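Glyoxalase/bleomycin resistance protein/dioxygenase (Nocardioides sp., PDB 4MYM) probably belongs to the vicinal oxygen chelate superfamily of glyoxalases, bleomycin resistance proteins and dioxygenases, with its precise substrate and reaction not established. Local coordinates at residues A[33-38]-A[74-79]; A[42-47]-A[142-147]. All blocks are in the same frame, centred on the assembly; numbering follows the deposited sequence.

In the fold
Contact 1 is a buried pairing of two parallel strands, held by a run of backbone hydrogen bonds. Contact 2 is partly buried and has no hydrogen bond between its segments. There, helix 41-51 leans on the loop that joins strands 136-142 and 147-154, through ring packing and a serine-cysteine approach. The first contact lies within the N-terminal four-stranded sheet. The second ties the helix that follows strand 33-38 to the C-terminal sheet. Their centres are about 10 Å apart. They meet directly at T38 and S44, whose hydroxyls share a hydrogen bond, and at C145, which packs against V37 and T38.

Contact 1: A[33-38]-A[74-79]; sequences DLCLVT and ALWDAQ
Strands 33-38 and 72-77 run parallel, and L34, L36 and T38 exchange backbone hydrogen bonds with A74, W76 and A78. The axes of segments 33-38 and 74-77 are 35° apart. L36 gives its N-H to the carbonyl of A74 and accepts one from W76, with L36 O and W76 N 3.1 Å apart. T38 N bonds to W76 O. The ladder runs past the strand end, where A78 N donates to T38 O at 2.9 Å.

C35, A74, V37 and W76 point to one face of the sheet. C35 SG lies 3.5 Å from W76 CB and at the edge of the indole, near its plane. Its chi1 of -173° turns the sulfur from the backbone N toward this neighbour. V37 CG1 touches A78 CB at 3.6 Å. On the other face L36 CB meets L75 CD2 at 4.0 Å, and the two leucines cross at a slant. T38 CG2 lies over the W76-D77 peptide, 3.7 Å from D77 N, while T38 OG1 is hydrogen-bonded to S44 OG.

Helix 41-51 packs on L36 and L75. D77 is the N-cap of helix 78-85, and its OD2 takes the N-H of L80. D33, C35 and L36 also pair antiparallel with a strand of the second subunit, so the sheet continues across the interface. W76 meets W134 of that subunit edge-to-face. Strand order 1-4-3-2, with the first and fourth strands in chain order side by side and parallel, is that of the βαβββ module of the vicinal oxygen chelate fold.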
ATOM      1  N   ASP A  33       5.024   5.779   1.615  1.00 18.69           N
ATOM      2  CA  ASP A  33       5.296   5.194   0.315  1.00 19.95           C
ATOM      3  C   ASP A  33       4.736   3.767   0.283  1.00 19.31           C
ATOM      4  O   ASP A  33       4.874   3.002   1.249  1.00 18.94           O
ATOM      5  CB  ASP A  33       6.811   5.120   0.035  1.00 21.53           C
ATOM      6  CG  ASP A  33       7.549   6.456   0.208  1.00 24.00           C
ATOM      7  OD1 ASP A  33       7.673   6.977   1.348  1.00 25.47           O
ATOM      8  OD2 ASP A  33       8.078   6.949  -0.822  1.00 25.70           O
ATOM      9  N   LEU A  34       4.104   3.412  -0.826  1.00 19.21           N
ATOM     10  CA  LEU A  34       3.663   2.035  -1.066  1.00 19.37           C
ATOM     11  C   LEU A  34       4.517   1.498  -2.188  1.00 18.40           C
ATOM     12  O   LEU A  34       4.483   2.029  -3.300  1.00 18.00           O
ATOM     13  CB  LEU A  34       2.183   1.993  -1.448  1.00 20.32           C
ATOM     14  CG  LEU A  34       1.702   0.651  -2.011  1.00 22.33           C
ATOM     15  CD1 LEU A  34       1.809  -0.435  -0.955  1.00 22.98           C
ATOM     16  CD2 LEU A  34       0.276   0.779  -2.523  1.00 24.33           C
ATOM     17  N   CYS A  35       5.304   0.459  -1.895  1.00 18.28           N
ATOM     18  CA  CYS A  35       6.269  -0.056  -2.841  1.00 18.31           C
ATOM     19  C   CYS A  35       5.933  -1.498  -3.243  1.00 18.21           C
ATOM     20  O   CYS A  35       6.030  -2.447  -2.446  1.00 16.31           O
ATOM     21  CB  CYS A  35       7.675   0.031  -2.268  1.00 19.40           C
ATOM     22  SG  CYS A  35       8.940  -0.414  -3.458  1.00 21.04           S
ATOM     23  N   LEU A  36       5.507  -1.634  -4.489  1.00 17.87           N
ATOM     24  CA  LEU A  36       5.150  -2.924  -5.034  1.00 18.77           C
ATOM     25  C   LEU A  36       6.411  -3.683  -5.429  1.00 18.72           C
ATOM     26  O   LEU A  36       7.392  -3.094  -5.908  1.00 18.93           O
ATOM     27  CB  LEU A  36       4.234  -2.750  -6.246  1.00 19.57           C
ATOM     28  CG  LEU A  36       2.971  -1.902  -6.043  1.00 20.07           C
ATOM     29  CD1 LEU A  36       2.128  -1.884  -7.306  1.00 21.81           C
ATOM     30  CD2 LEU A  36       2.137  -2.392  -4.885  1.00 20.14           C
ATOM     31  N   VAL A  37       6.362  -4.994  -5.244  1.00 19.49           N
ATOM     32  CA  VAL A  37       7.456  -5.873  -5.616  1.00 20.11           C
ATOM     33  C   VAL A  37       7.225  -6.293  -7.063  1.00 20.87           C
ATOM     34  O   VAL A  37       6.188  -6.877  -7.395  1.00 19.99           O
ATOM     35  CB  VAL A  37       7.528  -7.079  -4.668  1.00 20.51           C
ATOM     36  CG1 VAL A  37       8.557  -8.097  -5.143  1.00 21.18           C
ATOM     37  CG2 VAL A  37       7.851  -6.599  -3.259  1.00 20.96           C
ATOM     38  N   THR A  38       8.176  -5.958  -7.928  1.00 21.77           N
ATOM     39  CA  THR A  38       8.063  -6.280  -9.343  1.00 23.97           C
ATOM     40  C   THR A  38       9.100  -7.341  -9.757  1.00 25.55           C
ATOM     41  O   THR A  38      10.085  -7.592  -9.031  1.00 24.93           O
ATOM     42  CB  THR A  38       8.180  -5.010 -10.227  1.00 23.45           C
ATOM     43  OG1 THR A  38       7.825  -5.322 -11.584  1.00 24.43           O
ATOM     44  CG2 THR A  38       9.580  -4.428 -10.192  1.00 23.36           C
ATOM     45  N   ALA A  74       5.644   3.271  -5.567  1.00 16.79           N
ATOM     46  CA  ALA A  74       6.991   2.873  -5.951  1.00 16.73           C
ATOM     47  C   ALA A  74       7.037   1.418  -6.431  1.00 16.66           C
ATOM     48  O   ALA A  74       6.131   0.620  -6.157  1.00 15.69           O
ATOM     49  CB  ALA A  74       7.944   3.076  -4.776  1.00 16.95           C
ATOM     50  N   LEU A  75       8.085   1.097  -7.182  1.00 17.06           N
ATOM     51  CA  LEU A  75       8.310  -0.254  -7.679  1.00 17.91           C
ATOM     52  C   LEU A  75       9.755  -0.638  -7.436  1.00 17.96           C
ATOM     53  O   LEU A  75      10.656   0.130  -7.739  1.00 18.78           O
ATOM     54  CB  LEU A  75       8.032  -0.322  -9.179  1.00 19.10           C
ATOM     55  CG  LEU A  75       6.753   0.353  -9.692  1.00 20.13           C
ATOM     56  CD1 LEU A  75       6.822   0.519 -11.211  1.00 20.86           C
ATOM     57  CD2 LEU A  75       5.530  -0.442  -9.281  1.00 20.59           C
ATOM     58  N   TRP A  76       9.975  -1.851  -6.963  1.00 18.84           N
ATOM     59  CA  TRP A  76      11.319  -2.302  -6.626  1.00 19.57           C
ATOM     60  C   TRP A  76      11.457  -3.770  -7.021  1.00 19.26           C
ATOM     61  O   TRP A  76      10.661  -4.613  -6.604  1.00 19.21           O
ATOM     62  CB  TRP A  76      11.552  -2.123  -5.125  1.00 19.58           C
ATOM     63  CG  TRP A  76      12.994  -2.095  -4.680  1.00 20.56           C
ATOM     64  CD1 TRP A  76      14.119  -2.263  -5.442  1.00 21.94           C
ATOM     65  CD2 TRP A  76      13.444  -1.898  -3.344  1.00 21.34           C
ATOM     66  NE1 TRP A  76      15.252  -2.175  -4.646  1.00 21.27           N
ATOM     67  CE2 TRP A  76      14.857  -1.958  -3.356  1.00 21.62           C
ATOM     68  CE3 TRP A  76      12.790  -1.667  -2.136  1.00 21.25           C
ATOM     69  CZ2 TRP A  76      15.618  -1.790  -2.202  1.00 21.46           C
ATOM     70  CZ3 TRP A  76      13.556  -1.508  -0.986  1.00 22.42           C
ATOM     71  CH2 TRP A  76      14.955  -1.569  -1.037  1.00 21.61           C
ATOM     72  N   ASP A  77      12.461  -4.058  -7.841  1.00 20.31           N
ATOM     73  CA  ASP A  77      12.706  -5.409  -8.320  1.00 22.01           C
ATOM     74  C   ASP A  77      12.983  -6.367  -7.172  1.00 21.87           C
ATOM     75  O   ASP A  77      13.799  -6.056  -6.293  1.00 20.54           O
ATOM     76  CB  ASP A  77      13.912  -5.419  -9.257  1.00 24.06           C
ATOM     77  CG  ASP A  77      14.200  -6.805  -9.790  1.00 26.31           C
ATOM     78  OD1 ASP A  77      13.467  -7.243 -10.701  1.00 27.27           O
ATOM     79  OD2 ASP A  77      15.126  -7.455  -9.268  1.00 27.10           O
ATOM     80  N   ALA A  78      12.324  -7.533  -7.200  1.00 21.22           N
ATOM     81  CA  ALA A  78      12.434  -8.540  -6.140  1.00 22.61           C
ATOM     82  C   ALA A  78      13.869  -9.045  -5.925  1.00 23.12           C
ATOM     83  O   ALA A  78      14.300  -9.233  -4.786  1.00 22.20           O
ATOM     84  CB  ALA A  78      11.515  -9.727  -6.437  1.00 22.54           C
ATOM     85  N   GLN A  79      14.582  -9.301  -7.016  1.00 24.40           N
ATOM     86  CA  GLN A  79      15.965  -9.794  -6.921  1.00 26.43           C
ATOM     87  C   GLN A  79      16.867  -8.768  -6.227  1.00 25.39           C
ATOM     88  O   GLN A  79      17.635  -9.124  -5.323  1.00 24.20           O
ATOM     89  CB  GLN A  79      16.516 -10.141  -8.308  1.00 30.27           C
ATOM     90  CG  GLN A  79      17.862 -10.857  -8.287  1.00 34.21           C
ATOM     91  CD  GLN A  79      18.244 -11.462  -9.641  1.00 38.03           C
ATOM     92  OE1 GLN A  79      17.384 -11.836 -10.447  1.00 42.60           O
ATOM     93  NE2 GLN A  79      19.544 -11.572  -9.887  1.00 39.53           N
TER

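Contact 2: A[42-47]-A[142-147]; sequences EASVEF and PGPCGE
S44 and F47, three residues apart on helix 41-51, face the loop of P142 to E147. The nearest CA atoms are those of S44 and P144, 5.9 Å apart. The loop closes on itself, since G143 N donates to E147 O. G146 has a positive phi of 78° as the chain turns back. The E147 carboxylate folds inward, and its OE1 accepts the C145 N-H through the syn lone pair.

CD of P144 sits over one face of the F47 ring. It is 3.6 Å from the ring centroid and 16° off the normal, a CH-pi contact. P144 CG reaches F47 CB at 3.8 Å. With chi1 at 179°, the phenyl extends away from its own backbone N and out over the loop. The far end of the ring approaches the start of the loop obliquely, with F47 CZ 4.0 Å from G143 CA. Beside the proline, S44 OG, whose polar partner is T38, is 3.2 Å from C145 SG.

Y48 packs on P144 and C145 and gives E147 OE2 a hydrogen-bond partner, as does W149. R97 NH1 is hydrogen-bonded to the carbonyl oxygens of G143 and E147. C145 also packs on L36, T38 and L75, so the hairpin loop between strands 136-142 and 147-154 sits beside helix 41-51, against the face of the N-terminal sheet that carries these three side chains.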
ATOM      1  N   GLU A  42      10.438  -2.445 -16.084  1.00 28.68           N
ATOM      2  CA  GLU A  42      10.048  -1.604 -17.223  1.00 29.90           C
ATOM      3  C   GLU A  42       8.610  -1.835 -17.673  1.00 27.86           C
ATOM      4  O   GLU A  42       7.926  -0.889 -18.034  1.00 27.54           O
ATOM      5  CB  GLU A  42      11.038  -1.732 -18.394  1.00 32.49           C
ATOM      6  CG  GLU A  42      12.434  -1.205 -18.072  1.00 34.79           C
ATOM      7  CD  GLU A  42      12.422   0.127 -17.337  1.00 37.02           C
ATOM      8  OE1 GLU A  42      11.699   1.047 -17.775  1.00 39.45           O
ATOM      9  OE2 GLU A  42      13.127   0.255 -16.311  1.00 40.52           O
ATOM     10  N   ALA A  43       8.143  -3.077 -17.619  1.00 27.88           N
ATOM     11  CA  ALA A  43       6.747  -3.380 -17.945  1.00 26.70           C
ATOM     12  C   ALA A  43       5.801  -2.790 -16.888  1.00 26.09           C
ATOM     13  O   ALA A  43       4.734  -2.265 -17.223  1.00 23.87           O
ATOM     14  CB  ALA A  43       6.542  -4.884 -18.079  1.00 26.53           C
ATOM     15  N   SER A  44       6.197  -2.870 -15.620  1.00 24.03           N
ATOM     16  CA  SER A  44       5.443  -2.234 -14.545  1.00 24.10           C
ATOM     17  C   SER A  44       5.396  -0.724 -14.729  1.00 22.99           C
ATOM     18  O   SER A  44       4.333  -0.144 -14.681  1.00 22.69           O
ATOM     19  CB  SER A  44       6.030  -2.590 -13.170  1.00 25.21           C
ATOM     20  OG  SER A  44       5.723  -3.929 -12.827  1.00 26.72           O
ATOM     21  N   VAL A  45       6.538  -0.090 -14.972  1.00 23.35           N
ATOM     22  CA  VAL A  45       6.562   1.358 -15.196  1.00 24.80           C
ATOM     23  C   VAL A  45       5.600   1.734 -16.344  1.00 24.82           C
ATOM     24  O   VAL A  45       4.838   2.680 -16.227  1.00 24.39           O
ATOM     25  CB  VAL A  45       7.999   1.877 -15.483  1.00 25.48           C
ATOM     26  CG1 VAL A  45       7.989   3.293 -16.052  1.00 25.88           C
ATOM     27  CG2 VAL A  45       8.853   1.811 -14.223  1.00 26.02           C
ATOM     28  N   GLU A  46       5.627   0.969 -17.427  1.00 25.69           N
ATOM     29  CA  GLU A  46       4.733   1.204 -18.568  1.00 27.44           C
ATOM     30  C   GLU A  46       3.246   1.166 -18.166  1.00 25.04           C
ATOM     31  O   GLU A  46       2.459   2.031 -18.570  1.00 25.24           O
ATOM     32  CB  GLU A  46       5.030   0.171 -19.664  1.00 30.71           C
ATOM     33  CG  GLU A  46       4.152   0.252 -20.908  1.00 34.76           C
ATOM     34  CD  GLU A  46       4.357   1.525 -21.723  1.00 40.67           C
ATOM     35  OE1 GLU A  46       5.336   2.281 -21.473  1.00 43.36           O
ATOM     36  OE2 GLU A  46       3.525   1.769 -22.632  1.00 46.10           O
ATOM     37  N   PHE A  47       2.875   0.188 -17.345  1.00 22.88           N
ATOM     38  CA  PHE A  47       1.489   0.046 -16.875  1.00 21.51           C
ATOM     39  C   PHE A  47       1.017   1.259 -16.060  1.00 21.09           C
ATOM     40  O   PHE A  47      -0.004   1.870 -16.376  1.00 20.10           O
ATOM     41  CB  PHE A  47       1.348  -1.251 -16.055  1.00 21.11           C
ATOM     42  CG  PHE A  47      -0.037  -1.490 -15.504  1.00 21.52           C
ATOM     43  CD1 PHE A  47      -0.424  -0.945 -14.295  1.00 21.10           C
ATOM     44  CD2 PHE A  47      -0.954  -2.286 -16.197  1.00 22.53           C
ATOM     45  CE1 PHE A  47      -1.696  -1.157 -13.783  1.00 21.81           C
ATOM     46  CE2 PHE A  47      -2.226  -2.508 -15.691  1.00 21.87           C
ATOM     47  CZ  PHE A  47      -2.598  -1.945 -14.477  1.00 22.53           C
ATOM     48  N   PRO A 142      -6.514  -6.357 -11.801  1.00 17.79           N
ATOM     49  CA  PRO A 142      -5.144  -6.720 -11.462  1.00 17.51           C
ATOM     50  C   PRO A 142      -4.118  -5.731 -12.011  1.00 17.75           C
ATOM     51  O   PRO A 142      -4.310  -5.149 -13.083  1.00 17.53           O
ATOM     52  CB  PRO A 142      -4.962  -8.073 -12.156  1.00 18.05           C
ATOM     53  CG  PRO A 142      -5.812  -7.969 -13.376  1.00 17.57           C
ATOM     54  CD  PRO A 142      -6.992  -7.115 -12.984  1.00 18.15           C
ATOM     55  N   GLY A 143      -3.044  -5.523 -11.260  1.00 17.39           N
ATOM     56  CA  GLY A 143      -1.865  -4.839 -11.783  1.00 18.60           C
ATOM     57  C   GLY A 143      -0.752  -5.864 -11.982  1.00 19.32           C
ATOM     58  O   GLY A 143      -0.928  -7.037 -11.662  1.00 20.91           O
ATOM     59  N   PRO A 144       0.393  -5.426 -12.517  1.00 21.29           N
ATOM     60  CA  PRO A 144       1.493  -6.326 -12.871  1.00 22.75           C
ATOM     61  C   PRO A 144       2.407  -6.770 -11.700  1.00 23.90           C
ATOM     62  O   PRO A 144       3.345  -7.540 -11.926  1.00 26.10           O
ATOM     63  CB  PRO A 144       2.292  -5.513 -13.896  1.00 22.03           C
ATOM     64  CG  PRO A 144       1.995  -4.075 -13.585  1.00 22.00           C
ATOM     65  CD  PRO A 144       0.614  -4.041 -12.988  1.00 21.20           C
ATOM     66  N   CYS A 145       2.152  -6.302 -10.481  1.00 22.97           N
ATOM     67  CA  CYS A 145       3.002  -6.647  -9.340  1.00 23.46           C
ATOM     68  C   CYS A 145       2.279  -7.487  -8.290  1.00 23.62           C
ATOM     69  O   CYS A 145       2.554  -7.374  -7.081  1.00 23.84           O
ATOM     70  CB  CYS A 145       3.559  -5.364  -8.712  1.00 24.36           C
ATOM     71  SG  CYS A 145       4.675  -4.462  -9.802  1.00 25.10           S
ATOM     72  N   GLY A 146       1.361  -8.343  -8.746  1.00 20.97           N
ATOM     73  CA  GLY A 146       0.593  -9.191  -7.849  1.00 20.20           C
ATOM     74  C   GLY A 146      -0.542  -8.493  -7.136  1.00 18.67           C
ATOM     75  O   GLY A 146      -1.352  -9.132  -6.488  1.00 18.39           O
ATOM     76  N   GLU A 147      -0.598  -7.170  -7.218  1.00 18.25           N
ATOM     77  CA  GLU A 147      -1.650  -6.444  -6.542  1.00 17.10           C
ATOM     78  C   GLU A 147      -2.907  -6.437  -7.405  1.00 16.45           C
ATOM     79  O   GLU A 147      -2.847  -6.656  -8.629  1.00 16.06           O
ATOM     80  CB  GLU A 147      -1.221  -5.000  -6.247  1.00 17.73           C
ATOM     81  CG  GLU A 147      -1.465  -3.986  -7.358  1.00 18.55           C
ATOM     82  CD  GLU A 147      -0.480  -4.062  -8.515  1.00 18.85           C
ATOM     83  OE1 GLU A 147       0.280  -5.050  -8.645  1.00 19.60           O
ATOM     84  OE2 GLU A 147      -0.466  -3.100  -9.311  1.00 20.64           O
TER